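Local coordinates for protein eukaryotic translation initiation factor 2D (PDB 5W2F) that delivers tRNA to the P-site of the eukaryotic ribosome independently of GTP, the piece described being its C-terminal part with the SUI1 domain, at residues C111-T116 with E133-D138; K125-R130 with N173-L178; D138-A143 with D164-Q169. One frame throughout, in Å; residues are numbered along the deposited sequence.

Contact 1. Residues C111-T116 with E133-D138; sequences CPIDIT and EAYGLD
The backbones of Cys-111 and Ala-134 come nearest, with 7.3 Å between their CA atoms, where the start of strand 113-121 passes the loop that follows strand 124-130. Side chains span the gap, and Tyr-135 makes the most contact. Its CG lies anti to its own carbonyl carbon (chi1 -65°), which sends the ring across to the other segment. The hydroxyl OH of Tyr-135 donates a short hydrogen bond to the backbone O of Cys-111, at 2.6 Å. The donor stands above the carbonyl plane, 39° out of it, and the C=O...OH angle is 136°. Seen from the ring, this oxygen sits at the edge, near the ring plane. The bond fixes the outer end of a buried tyrosine and satisfies its polar atom.

Farther in, Ile-113 slants across the same ring. Its CG1 lies 3.5 Å from CD1 of Tyr-135, and its terminal CD1 is 3.6 Å from that same ring atom. The tyrosine is therefore held by polar contact at the hydroxyl and by apolar contact of Ile-113 near CD1 and CE1. A smaller apolar contact lies beside it: SG of Cys-111 rests 3.6 Å from CB of Ala-134. Cys-111 has a second conformer, so this touch may not be constant. The loop makes a tight turn of its own, in which Gly-136 N bonds to Glu-133 O at 3.0 Å.

The contact lies at one end of the SUI1 sheet. Ile-113 also packs on Val-129 of strand 124-130 and on Leu-182 of helix 175-185. Tyr-135 also touches Ile-3, and Tyr-94 of strand 91-96 bonds to Ala-134 O, so the neighbouring antiparallel sheet meets the SUI1 fold here.

Contact 2. Residues K125-R130 with N173-L178; sequences KVTVVR and NQVHHL. With FMT (formic acid), chain D; FMT (formic acid), chain C.
This is helix-on-sheet packing in the alpha-beta SUI1 fold, helices packed on a mainly antiparallel sheet, with a polar joint at the start of the helix. Strand 124-130 lies inside the mixed sheet, and helix 175-185 begins over one face of it. Thr-127 faces the turn into the helix. Its OG1 sits anti to its carbonyl carbon (chi1 -55°) and accepts from the backbone N of Gln-174 at 2.9 Å, with an N-H...O angle of 153°. The same hydroxyl is hydrogen-bonded to Gly-172 O, so the buried oxygen has two backbone partners. Gln-174 is the N-cap residue. Its side chain is bent at chi2 (-62°), and its NE2 bonds to Gln-171 O.

One turn on, the packing is apolar. Val-129 and Leu-178 meet tip to tip, with CG2 of Val-129 3.9 Å from CG of Leu-178. Leu-178 also touches Leu-146 of helix 139-150, so the two helices meet here.

The outer end is more open and polar. CD of Lys-125 lies 4.0 Å from CB of Asn-173, and both are hydrogen-bonded to one formic acid, probably from the crystallisation liquor. Lys-125 NZ reaches its O2 at 2.8 Å. Asn-173 ND2 donates to the other oxygen, O1, at 2.9 Å. On the helix, His-177 ND1 donates to O2 of a second formic acid at 2.6 Å, in the plane of the imidazole ring.

Contact 3. Residues D138-A143 with D164-Q169; sequences DPYSVA and DSLQVQ
Pro-139 and Val-168 bring the first turn of helix 139-150 down on strand 166-171. The short helical and strand segments run almost parallel, 7° apart, with their axes 8.3 Å apart.

Val-168 is the centre of the contact, and its two methyls meet different residues. CG1 lies anti to the backbone N (chi1 176°) and meets CB of Ala-143 at 4.0 Å. CG2 takes the position beside the backbone N, where it lies 3.8 Å from CB of Pro-139 and 3.4 Å from the backbone O of Pro-139. That oxygen already accepts from Ala-143 N within the helix, so the methyl merely packs against it. Val-142 adds a looser touch on the same methyl.

The side chains of Pro-139 and Leu-166 cross at about a right angle, with CG of the proline 3.9 Å from CB of the leucine. At the more exposed end of the contact, CD1 of Leu-166 approaches CE2 of Tyr-140 obliquely at 4.0 Å. The CB of Tyr-140 points away from the strand, but chi1 of -75° brings the ring back so that CE2 reaches Leu-166.

Asp-138 caps the helix. Its OD1 accepts from Tyr-140 N at 3.0 Å, from above the carboxylate plane. No hydrogen bond joins the two segments. Their cohesion is apolar, and the polar bond at this end serves the helix start.

In the fold
All three contacts belong to the SUI1 domain and involve one mixed sheet. Contact 3 is the most buried; it has no hydrogen bond between its segments and relies on apolar packing. Contacts 1 and 2 are partly buried, and each joins apolar packing to one hydrogen bond involving the backbone. In contact 1 a tyrosine hydroxyl donates; in contact 2 a threonine oxygen accepts. Contact 2 alone runs out to a more exposed end where formic acid is bound in the crystal. Strands 113-121, 124-130 and 166-171 are successive neighbours in the sheet, so the contacts share a framework. Segments 133-138 and 138-143 join at Asp-138, and Glu-133 OE1 of contact 1 probably bonds to Leu-166 N of contact 3.

Contact 1. Residues C111-T116 with E133-D138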
ATOM      1  N   CYS A 111       0.847   3.081   4.222  1.00 21.55           N
ATOM      2  CA  CYS A 111       1.367   3.933   5.287  0.65 20.51           C
ATOM      3  C   CYS A 111       0.177   4.296   6.164  1.00 19.83           C
ATOM      4  O   CYS A 111      -0.935   4.409   5.671  1.00 21.41           O
ATOM      5  CB  CYS A 111       1.974   5.214   4.706  0.65 21.65           C
ATOM      6  SG  CYS A 111       0.885   6.173   3.615  0.65 24.21           S
ATOM      7  N   PRO A 112       0.411   4.491   7.459  1.00 18.35           N
ATOM      8  CA  PRO A 112      -0.681   4.818   8.346  1.00 17.19           C
ATOM      9  C   PRO A 112      -1.118   6.263   8.233  1.00 17.24           C
ATOM     10  O   PRO A 112      -0.308   7.142   7.894  1.00 17.92           O
ATOM     11  CB  PRO A 112      -0.087   4.582   9.727  1.00 20.07           C
ATOM     12  CG  PRO A 112       1.374   4.889   9.544  1.00 20.74           C
ATOM     13  CD  PRO A 112       1.697   4.403   8.173  1.00 20.74           C
ATOM     14  N   ILE A 113      -2.388   6.502   8.555  1.00 16.54           N
ATOM     15  CA  ILE A 113      -2.811   7.875   8.884  1.00 16.91           C
ATOM     16  C   ILE A 113      -2.237   8.191  10.265  1.00 17.77           C
ATOM     17  O   ILE A 113      -2.357   7.375  11.185  1.00 18.33           O
ATOM     18  CB  ILE A 113      -4.327   8.008   8.902  1.00 18.02           C
ATOM     19  CG1 ILE A 113      -4.868   7.824   7.493  1.00 19.25           C
ATOM     20  CG2 ILE A 113      -4.732   9.360   9.469  1.00 19.61           C
ATOM     21  CD1 ILE A 113      -6.367   7.664   7.404  1.00 21.21           C
ATOM     22  N   ASP A 114      -1.567   9.332  10.378  1.00 16.03           N
ATOM     23  CA  ASP A 114      -0.986   9.773  11.639  1.00 17.18           C
ATOM     24  C   ASP A 114      -1.772  10.958  12.159  1.00 16.98           C
ATOM     25  O   ASP A 114      -1.915  11.966  11.469  1.00 18.30           O
ATOM     26  CB  ASP A 114       0.490  10.191  11.490  1.00 17.70           C
ATOM     27  CG  ASP A 114       1.353   9.128  10.872  1.00 18.99           C
ATOM     28  OD1 ASP A 114       1.300   7.967  11.317  1.00 19.92           O
ATOM     29  OD2 ASP A 114       2.078   9.468   9.904  1.00 20.43           O
ATOM     30  N   ILE A 115      -2.230  10.833  13.390  1.00 17.62           N
ATOM     31  CA  ILE A 115      -2.943  11.885  14.115  1.00 17.64           C
ATOM     32  C   ILE A 115      -2.116  12.253  15.326  1.00 18.52           C
ATOM     33  O   ILE A 115      -1.859  11.393  16.167  1.00 18.94           O
ATOM     34  CB  ILE A 115      -4.325  11.434  14.596  1.00 18.81           C
ATOM     35  CG1 ILE A 115      -5.177  10.890  13.456  1.00 18.97           C
ATOM     36  CG2 ILE A 115      -5.031  12.562  15.329  1.00 19.45           C
ATOM     37  CD1 ILE A 115      -6.231   9.946  13.936  1.00 22.70           C
ATOM     38  N   THR A 116      -1.673  13.503  15.393  1.00 17.16           N
ATOM     39  CA  THR A 116      -0.765  13.915  16.418  0.72 17.26           C
ATOM     40  C   THR A 116      -1.210  15.230  17.067  1.00 16.35           C
ATOM     41  O   THR A 116      -1.618  16.154  16.366  1.00 18.04           O
ATOM     42  CB  THR A 116       0.606  14.050  15.755  0.72 17.87           C
ATOM     43  OG1 THR A 116       0.908  12.819  15.051  0.72 18.60           O
ATOM     44  CG2 THR A 116       1.656  14.390  16.767  0.72 18.81           C
ATOM     45  N   GLU A 133      -4.658  11.379   2.102  1.00 17.32           N
ATOM     46  CA  GLU A 133      -4.750  11.103   0.675  1.00 18.45           C
ATOM     47  C   GLU A 133      -4.373   9.653   0.361  1.00 17.76           C
ATOM     48  O   GLU A 133      -4.819   9.108  -0.633  1.00 18.10           O
ATOM     49  CB  GLU A 133      -3.883  12.091  -0.120  1.00 20.78           C
ATOM     50  CG  GLU A 133      -4.319  13.567   0.050  1.00 23.96           C
ATOM     51  CD  GLU A 133      -3.193  14.643  -0.128  1.00 31.95           C
ATOM     52  OE1 GLU A 133      -2.134  14.638   0.552  1.00 32.46           O
ATOM     53  OE2 GLU A 133      -3.369  15.548  -0.954  1.00 38.89           O
ATOM     54  N   ALA A 134      -3.578   9.015   1.214  1.00 17.25           N
ATOM     55  CA  ALA A 134      -3.221   7.600   1.032  1.00 17.74           C
ATOM     56  C   ALA A 134      -4.429   6.682   1.107  1.00 17.47           C
ATOM     57  O   ALA A 134      -4.382   5.539   0.642  1.00 18.40           O
ATOM     58  CB  ALA A 134      -2.183   7.180   2.057  1.00 19.62           C
ATOM     59  N   TYR A 135      -5.511   7.184   1.703  1.00 16.19           N
ATOM     60  CA  TYR A 135      -6.770   6.448   1.851  1.00 17.20           C
ATOM     61  C   TYR A 135      -7.883   7.040   1.004  1.00 17.14           C
ATOM     62  O   TYR A 135      -9.059   6.690   1.182  1.00 19.11           O
ATOM     63  CB  TYR A 135      -7.167   6.345   3.333  1.00 18.05           C
ATOM     64  CG  TYR A 135      -6.152   5.519   4.055  1.00 18.34           C
ATOM     65  CD1 TYR A 135      -4.941   6.065   4.468  1.00 18.69           C
ATOM     66  CD2 TYR A 135      -6.365   4.163   4.289  1.00 19.65           C
ATOM     67  CE1 TYR A 135      -3.961   5.277   5.056  1.00 19.61           C
ATOM     68  CE2 TYR A 135      -5.390   3.392   4.890  1.00 19.74           C
ATOM     69  CZ  TYR A 135      -4.194   3.947   5.275  1.00 18.66           C
ATOM     70  OH  TYR A 135      -3.248   3.155   5.868  1.00 21.93           O
ATOM     71  N   GLY A 136      -7.517   7.873   0.027  1.00 17.01           N
ATOM     72  CA  GLY A 136      -8.496   8.461  -0.857  1.00 17.54           C
ATOM     73  C   GLY A 136      -9.358   9.549  -0.277  1.00 16.85           C
ATOM     74  O   GLY A 136     -10.407   9.864  -0.843  1.00 19.52           O
ATOM     75  N   LEU A 137      -8.888  10.166   0.804  1.00 17.95           N
ATOM     76  CA  LEU A 137      -9.627  11.236   1.452  1.00 18.42           C
ATOM     77  C   LEU A 137      -9.007  12.583   1.074  1.00 19.65           C
ATOM     78  O   LEU A 137      -7.804  12.735   1.044  1.00 20.30           O
ATOM     79  CB  LEU A 137      -9.602  11.060   2.968  1.00 18.47           C
ATOM     80  CG  LEU A 137     -10.310   9.804   3.474  1.00 20.18           C
ATOM     81  CD1 LEU A 137     -10.072   9.638   4.961  1.00 22.41           C
ATOM     82  CD2 LEU A 137     -11.805   9.831   3.170  1.00 22.12           C
ATOM     83  N   ASP A 138      -9.876  13.539   0.782  1.00 19.74           N
ATOM     84  CA  ASP A 138      -9.479  14.889   0.367  1.00 21.24           C
ATOM     85  C   ASP A 138      -9.262  15.715   1.627  1.00 21.66           C
ATOM     86  O   ASP A 138     -10.209  15.949   2.354  1.00 22.26           O
ATOM     87  CB  ASP A 138     -10.570  15.512  -0.519  1.00 24.32           C
ATOM     88  CG  ASP A 138     -10.222  16.907  -1.028  1.00 28.92           C
ATOM     89  OD1 ASP A 138      -9.171  17.468  -0.668  1.00 25.80           O
ATOM     90  OD2 ASP A 138     -11.018  17.419  -1.832  1.00 32.53           O
TER

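Contact 2. Residues K125-R130 with N173-L178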
ATOM      1  N   LYS A 125      -2.808  23.987  21.823  1.00 27.53           N
ATOM      2  CA  LYS A 125      -2.701  22.648  21.296  1.00 24.82           C
ATOM      3  C   LYS A 125      -3.413  22.619  19.963  1.00 22.53           C
ATOM      4  O   LYS A 125      -4.410  23.311  19.758  1.00 26.01           O
ATOM      5  CB  LYS A 125      -3.359  21.706  22.295  1.00 31.81           C
ATOM      6  CG  LYS A 125      -3.113  20.239  22.123  1.00 35.91           C
ATOM      7  CD  LYS A 125      -3.556  19.457  23.366  1.00 36.04           C
ATOM      8  CE  LYS A 125      -2.434  19.195  24.361  1.00 37.30           C
ATOM      9  NZ  LYS A 125      -2.922  18.369  25.511  1.00 29.50           N
ATOM     10  N   VAL A 126      -2.856  21.844  19.047  1.00 21.31           N
ATOM     11  CA  VAL A 126      -3.458  21.568  17.756  1.00 20.97           C
ATOM     12  C   VAL A 126      -3.383  20.082  17.451  1.00 19.06           C
ATOM     13  O   VAL A 126      -2.570  19.360  18.023  1.00 20.75           O
ATOM     14  CB  VAL A 126      -2.786  22.351  16.613  1.00 24.03           C
ATOM     15  CG1 VAL A 126      -2.995  23.844  16.824  1.00 27.59           C
ATOM     16  CG2 VAL A 126      -1.312  21.973  16.447  1.00 23.97           C
ATOM     17  N   THR A 127      -4.260  19.652  16.558  1.00 18.38           N
ATOM     18  CA  THR A 127      -4.332  18.272  16.081  1.00 17.86           C
ATOM     19  C   THR A 127      -3.911  18.262  14.623  1.00 16.37           C
ATOM     20  O   THR A 127      -4.424  19.053  13.821  1.00 18.40           O
ATOM     21  CB  THR A 127      -5.756  17.724  16.246  1.00 17.47           C
ATOM     22  OG1 THR A 127      -6.164  17.871  17.607  1.00 17.97           O
ATOM     23  CG2 THR A 127      -5.845  16.271  15.871  1.00 18.66           C
ATOM     24  N   VAL A 128      -2.943  17.407  14.289  1.00 16.08           N
ATOM     25  CA  VAL A 128      -2.368  17.357  12.947  1.00 16.69           C
ATOM     26  C   VAL A 128      -2.582  15.968  12.356  1.00 16.13           C
ATOM     27  O   VAL A 128      -2.272  14.966  13.004  1.00 16.97           O
ATOM     28  CB  VAL A 128      -0.875  17.716  12.987  1.00 18.01           C
ATOM     29  CG1 VAL A 128      -0.268  17.659  11.595  1.00 19.04           C
ATOM     30  CG2 VAL A 128      -0.654  19.074  13.687  1.00 21.07           C
ATOM     31  N   VAL A 129      -3.116  15.927  11.134  1.00 16.43           N
ATOM     32  CA  VAL A 129      -3.527  14.678  10.491  1.00 17.01           C
ATOM     33  C   VAL A 129      -2.821  14.521   9.157  1.00 16.05           C
ATOM     34  O   VAL A 129      -3.036  15.333   8.244  1.00 17.87           O
ATOM     35  CB  VAL A 129      -5.051  14.609  10.300  1.00 17.92           C
ATOM     36  CG1 VAL A 129      -5.460  13.205   9.836  1.00 19.69           C
ATOM     37  CG2 VAL A 129      -5.777  15.012  11.586  1.00 19.00           C
ATOM     38  N   ARG A 130      -1.974  13.488   9.065  1.00 15.91           N
ATOM     39  CA  ARG A 130      -1.149  13.199   7.898  1.00 16.76           C
ATOM     40  C   ARG A 130      -1.619  11.904   7.224  1.00 16.45           C
ATOM     41  O   ARG A 130      -2.079  10.990   7.892  1.00 16.76           O
ATOM     42  CB  ARG A 130       0.313  12.999   8.402  1.00 19.52           C
ATOM     43  CG  ARG A 130       1.327  12.556   7.363  1.00 22.46           C
ATOM     44  CD  ARG A 130       2.687  12.351   7.996  1.00 21.16           C
ATOM     45  NE  ARG A 130       3.267  13.628   8.433  1.00 19.85           N
ATOM     46  CZ  ARG A 130       4.164  14.349   7.772  1.00 21.11           C
ATOM     47  NH1 ARG A 130       4.669  13.945   6.624  1.00 22.40           N
ATOM     48  NH2 ARG A 130       4.553  15.506   8.273  1.00 21.01           N
ATOM     49  N   ASN A 173      -7.659  19.951  20.833  1.00 19.66           N
ATOM     50  CA  ASN A 173      -7.447  18.515  20.977  1.00 18.28           C
ATOM     51  C   ASN A 173      -8.651  17.795  20.423  1.00 19.01           C
ATOM     52  O   ASN A 173      -9.701  17.710  21.074  1.00 21.33           O
ATOM     53  CB  ASN A 173      -7.206  18.185  22.434  1.00 18.70           C
ATOM     54  CG  ASN A 173      -6.883  16.720  22.661  1.00 18.94           C
ATOM     55  OD1 ASN A 173      -7.187  15.869  21.817  1.00 20.30           O
ATOM     56  ND2 ASN A 173      -6.281  16.416  23.814  1.00 19.34           N
ATOM     57  N   GLN A 174      -8.500  17.281  19.200  1.00 17.95           N
ATOM     58  CA  GLN A 174      -9.640  16.783  18.434  1.00 18.23           C
ATOM     59  C   GLN A 174      -9.505  15.328  18.044  1.00 18.61           C
ATOM     60  O   GLN A 174     -10.233  14.856  17.160  1.00 19.44           O
ATOM     61  CB  GLN A 174      -9.848  17.642  17.181  1.00 19.99           C
ATOM     62  CG  GLN A 174      -9.872  19.141  17.462  1.00 20.51           C
ATOM     63  CD  GLN A 174     -10.997  19.598  18.383  1.00 21.41           C
ATOM     64  OE1 GLN A 174     -11.940  18.856  18.688  1.00 22.81           O
ATOM     65  NE2 GLN A 174     -10.908  20.854  18.810  1.00 23.56           N
ATOM     66  N   VAL A 175      -8.587  14.612  18.700  1.00 17.59           N
ATOM     67  CA  VAL A 175      -8.270  13.239  18.294  1.00 18.27           C
ATOM     68  C   VAL A 175      -9.514  12.340  18.278  1.00 18.63           C
ATOM     69  O   VAL A 175      -9.704  11.539  17.352  1.00 19.53           O
ATOM     70  CB  VAL A 175      -7.176  12.644  19.182  1.00 18.12           C
ATOM     71  CG1 VAL A 175      -6.824  11.220  18.754  1.00 18.53           C
ATOM     72  CG2 VAL A 175      -5.933  13.523  19.216  1.00 19.25           C
ATOM     73  N   HIS A 176     -10.363  12.491  19.286  1.00 17.91           N
ATOM     74  CA  HIS A 176     -11.596  11.698  19.366  1.00 20.29           C
ATOM     75  C   HIS A 176     -12.524  11.903  18.181  1.00 21.63           C
ATOM     76  O   HIS A 176     -13.176  10.966  17.730  1.00 22.02           O
ATOM     77  CB  HIS A 176     -12.310  11.936  20.692  1.00 21.11           C
ATOM     78  CG  HIS A 176     -12.653  13.368  20.960  1.00 21.39           C
ATOM     79  ND1 HIS A 176     -11.689  14.325  21.211  1.00 21.95           N
ATOM     80  CD2 HIS A 176     -13.851  14.006  21.028  1.00 23.81           C
ATOM     81  CE1 HIS A 176     -12.281  15.493  21.414  1.00 24.10           C
ATOM     82  NE2 HIS A 176     -13.595  15.320  21.336  1.00 25.79           N
ATOM     83  N   HIS A 177     -12.549  13.108  17.634  1.00 20.09           N
ATOM     84  CA  HIS A 177     -13.352  13.366  16.448  1.00 20.69           C
ATOM     85  C   HIS A 177     -12.777  12.685  15.205  1.00 20.49           C
ATOM     86  O   HIS A 177     -13.536  12.277  14.318  1.00 21.38           O
ATOM     87  CB  HIS A 177     -13.501  14.865  16.216  1.00 21.06           C
ATOM     88  CG  HIS A 177     -14.288  15.558  17.281  1.00 23.25           C
ATOM     89  ND1 HIS A 177     -15.593  15.229  17.592  1.00 24.91           N
ATOM     90  CD2 HIS A 177     -13.945  16.570  18.112  1.00 24.46           C
ATOM     91  CE1 HIS A 177     -16.018  16.018  18.565  1.00 25.13           C
ATOM     92  NE2 HIS A 177     -15.044  16.854  18.885  1.00 27.56           N
ATOM     93  N   LEU A 178     -11.452  12.584  15.127  1.00 19.18           N
ATOM     94  CA  LEU A 178     -10.845  11.799  14.046  1.00 19.24           C
ATOM     95  C   LEU A 178     -11.169  10.318  14.185  1.00 18.95           C
ATOM     96  O   LEU A 178     -11.312   9.627  13.182  1.00 20.16           O
ATOM     97  CB  LEU A 178      -9.326  11.974  13.968  1.00 19.48           C
ATOM     98  CG  LEU A 178      -8.815  13.170  13.194  1.00 21.34           C
ATOM     99  CD1 LEU A 178      -9.205  13.059  11.723  1.00 19.87           C
ATOM    100  CD2 LEU A 178      -9.282  14.486  13.793  1.00 22.71           C
TER
HETATM  101  C   FMT D 603      -6.049  19.600  26.453  1.00 33.91           C
HETATM  102  O1  FMT D 603      -6.204  18.737  25.622  1.00 29.36           O
HETATM  103  O2  FMT D 603      -4.845  19.703  26.983  1.00 43.33           O
HETATM  104  C   FMT C 602     -17.283  12.349  17.686  1.00 36.69           C
HETATM  105  O1  FMT C 602     -18.272  11.629  17.601  1.00 44.65           O
HETATM  106  O2  FMT C 602     -17.133  13.298  16.770  1.00 33.44           O

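Contact 3. Residues D138-A143 with D164-Q169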
ATOM      1  N   ASP A 138      -9.876  13.539   0.782  1.00 19.74           N
ATOM      2  CA  ASP A 138      -9.479  14.889   0.367  1.00 21.24           C
ATOM      3  C   ASP A 138      -9.262  15.715   1.627  1.00 21.66           C
ATOM      4  O   ASP A 138     -10.209  15.949   2.354  1.00 22.26           O
ATOM      5  CB  ASP A 138     -10.570  15.512  -0.519  1.00 24.32           C
ATOM      6  CG  ASP A 138     -10.222  16.907  -1.028  1.00 28.92           C
ATOM      7  OD1 ASP A 138      -9.171  17.468  -0.668  1.00 25.80           O
ATOM      8  OD2 ASP A 138     -11.018  17.419  -1.832  1.00 32.53           O
ATOM      9  N   PRO A 139      -8.027  16.179   1.871  1.00 21.21           N
ATOM     10  CA  PRO A 139      -7.807  17.001   3.059  1.00 20.98           C
ATOM     11  C   PRO A 139      -8.732  18.225   3.167  1.00 22.74           C
ATOM     12  O   PRO A 139      -9.137  18.577   4.278  1.00 22.63           O
ATOM     13  CB  PRO A 139      -6.335  17.394   2.946  1.00 23.08           C
ATOM     14  CG  PRO A 139      -5.717  16.270   2.197  1.00 23.16           C
ATOM     15  CD  PRO A 139      -6.754  15.903   1.179  1.00 22.90           C
ATOM     16  N   TYR A 140      -9.083  18.858   2.038  1.00 22.52           N
ATOM     17  CA  TYR A 140      -9.974  20.025   2.110  1.00 22.73           C
ATOM     18  C   TYR A 140     -11.382  19.625   2.581  1.00 22.48           C
ATOM     19  O   TYR A 140     -12.038  20.358   3.334  1.00 26.17           O
ATOM     20  CB  TYR A 140      -9.968  20.820   0.784  1.00 24.72           C
ATOM     21  CG  TYR A 140      -8.684  21.638   0.630  1.00 26.35           C
ATOM     22  CD1 TYR A 140      -8.568  22.855   1.241  1.00 27.13           C
ATOM     23  CD2 TYR A 140      -7.573  21.164  -0.085  1.00 28.68           C
ATOM     24  CE1 TYR A 140      -7.406  23.601   1.159  1.00 30.40           C
ATOM     25  CE2 TYR A 140      -6.392  21.921  -0.175  1.00 30.59           C
ATOM     26  CZ  TYR A 140      -6.325  23.143   0.451  1.00 30.82           C
ATOM     27  OH  TYR A 140      -5.184  23.946   0.408  1.00 38.42           O
ATOM     28  N   SER A 141     -11.855  18.475   2.118  1.00 24.07           N
ATOM     29  CA  SER A 141     -13.138  17.946   2.566  1.00 24.81           C
ATOM     30  C   SER A 141     -13.120  17.560   4.043  1.00 22.86           C
ATOM     31  O   SER A 141     -13.998  17.933   4.830  1.00 26.15           O
ATOM     32  CB  SER A 141     -13.527  16.738   1.746  1.00 27.17           C
ATOM     33  OG  SER A 141     -14.716  16.189   2.233  1.00 31.15           O
ATOM     34  N   VAL A 142     -12.087  16.832   4.426  1.00 22.92           N
ATOM     35  CA  VAL A 142     -11.920  16.463   5.832  1.00 22.33           C
ATOM     36  C   VAL A 142     -11.833  17.709   6.726  1.00 23.00           C
ATOM     37  O   VAL A 142     -12.474  17.764   7.786  1.00 24.09           O
ATOM     38  CB  VAL A 142     -10.701  15.551   6.022  1.00 21.44           C
ATOM     39  CG1 VAL A 142     -10.414  15.337   7.495  1.00 20.94           C
ATOM     40  CG2 VAL A 142     -10.916  14.213   5.317  1.00 22.11           C
ATOM     41  N   ALA A 143     -11.093  18.719   6.274  1.00 23.25           N
ATOM     42  CA  ALA A 143     -10.989  19.970   7.024  1.00 22.74           C
ATOM     43  C   ALA A 143     -12.329  20.657   7.228  1.00 22.67           C
ATOM     44  O   ALA A 143     -12.609  21.149   8.323  1.00 24.87           O
ATOM     45  CB  ALA A 143      -9.983  20.909   6.393  1.00 24.00           C
ATOM     46  N   ASP A 164       5.154  14.511  -1.037  1.00 31.62           N
ATOM     47  CA  ASP A 164       4.364  15.679  -1.430  1.00 33.98           C
ATOM     48  C   ASP A 164       2.898  15.441  -1.095  1.00 34.07           C
ATOM     49  O   ASP A 164       2.094  15.021  -1.934  1.00 40.76           O
ATOM     50  CB  ASP A 164       4.547  15.971  -2.918  1.00 36.69           C
ATOM     51  CG  ASP A 164       3.892  17.278  -3.358  1.00 44.97           C
ATOM     52  OD1 ASP A 164       3.556  18.115  -2.499  1.00 50.52           O
ATOM     53  OD2 ASP A 164       3.721  17.475  -4.581  1.00 55.45           O
ATOM     54  N   SER A 165       2.566  15.730   0.153  1.00 29.47           N
ATOM     55  CA  SER A 165       1.259  15.479   0.702  1.00 27.76           C
ATOM     56  C   SER A 165       0.810  16.674   1.545  1.00 25.81           C
ATOM     57  O   SER A 165       1.606  17.528   1.945  1.00 27.24           O
ATOM     58  CB  SER A 165       1.275  14.197   1.556  1.00 29.78           C
ATOM     59  OG  SER A 165       1.887  14.412   2.838  1.00 34.34           O
ATOM     60  N   LEU A 166      -0.484  16.721   1.775  1.00 23.18           N
ATOM     61  CA  LEU A 166      -1.110  17.758   2.570  1.00 22.68           C
ATOM     62  C   LEU A 166      -1.551  17.170   3.891  1.00 21.25           C
ATOM     63  O   LEU A 166      -1.906  15.988   3.977  1.00 23.40           O
ATOM     64  CB  LEU A 166      -2.339  18.281   1.855  1.00 23.71           C
ATOM     65  CG  LEU A 166      -2.073  18.926   0.490  1.00 26.79           C
ATOM     66  CD1 LEU A 166      -3.409  19.222  -0.155  1.00 31.36           C
ATOM     67  CD2 LEU A 166      -1.228  20.162   0.647  1.00 29.96           C
ATOM     68  N   GLN A 167      -1.544  18.014   4.902  1.00 19.05           N
ATOM     69  CA  GLN A 167      -2.058  17.640   6.213  1.00 18.53           C
ATOM     70  C   GLN A 167      -3.161  18.610   6.631  1.00 19.43           C
ATOM     71  O   GLN A 167      -3.236  19.756   6.156  1.00 21.02           O
ATOM     72  CB  GLN A 167      -0.944  17.637   7.263  1.00 20.79           C
ATOM     73  CG  GLN A 167      -0.280  18.983   7.479  1.00 21.13           C
ATOM     74  CD  GLN A 167       0.863  18.867   8.447  1.00 21.63           C
ATOM     75  OE1 GLN A 167       1.438  17.794   8.611  1.00 23.48           O
ATOM     76  NE2 GLN A 167       1.231  19.958   9.039  1.00 24.94           N
ATOM     77  N   VAL A 168      -4.040  18.131   7.498  1.00 18.74           N
ATOM     78  CA  VAL A 168      -5.066  18.941   8.109  1.00 19.04           C
ATOM     79  C   VAL A 168      -4.630  19.288   9.522  1.00 19.93           C
ATOM     80  O   VAL A 168      -4.208  18.417  10.272  1.00 19.87           O
ATOM     81  CB  VAL A 168      -6.406  18.203   8.139  1.00 20.85           C
ATOM     82  CG1 VAL A 168      -7.480  19.000   8.861  1.00 22.20           C
ATOM     83  CG2 VAL A 168      -6.838  17.837   6.728  1.00 20.36           C
ATOM     84  N   GLN A 169      -4.759  20.560   9.879  1.00 20.28           N
ATOM     85  CA  GLN A 169      -4.586  21.005  11.247  1.00 19.66           C
ATOM     86  C   GLN A 169      -5.910  21.486  11.786  1.00 19.63           C
ATOM     87  O   GLN A 169      -6.621  22.246  11.104  1.00 22.36           O
ATOM     88  CB  GLN A 169      -3.548  22.096  11.291  1.00 22.40           C
ATOM     89  CG  GLN A 169      -2.163  21.582  10.986  1.00 32.08           C
ATOM     90  CD  GLN A 169      -1.088  22.620  11.267  1.00 39.61           C
ATOM     91  OE1 GLN A 169      -1.320  23.827  11.099  1.00 53.73           O
ATOM     92  NE2 GLN A 169       0.098  22.162  11.688  1.00 33.98           N
TER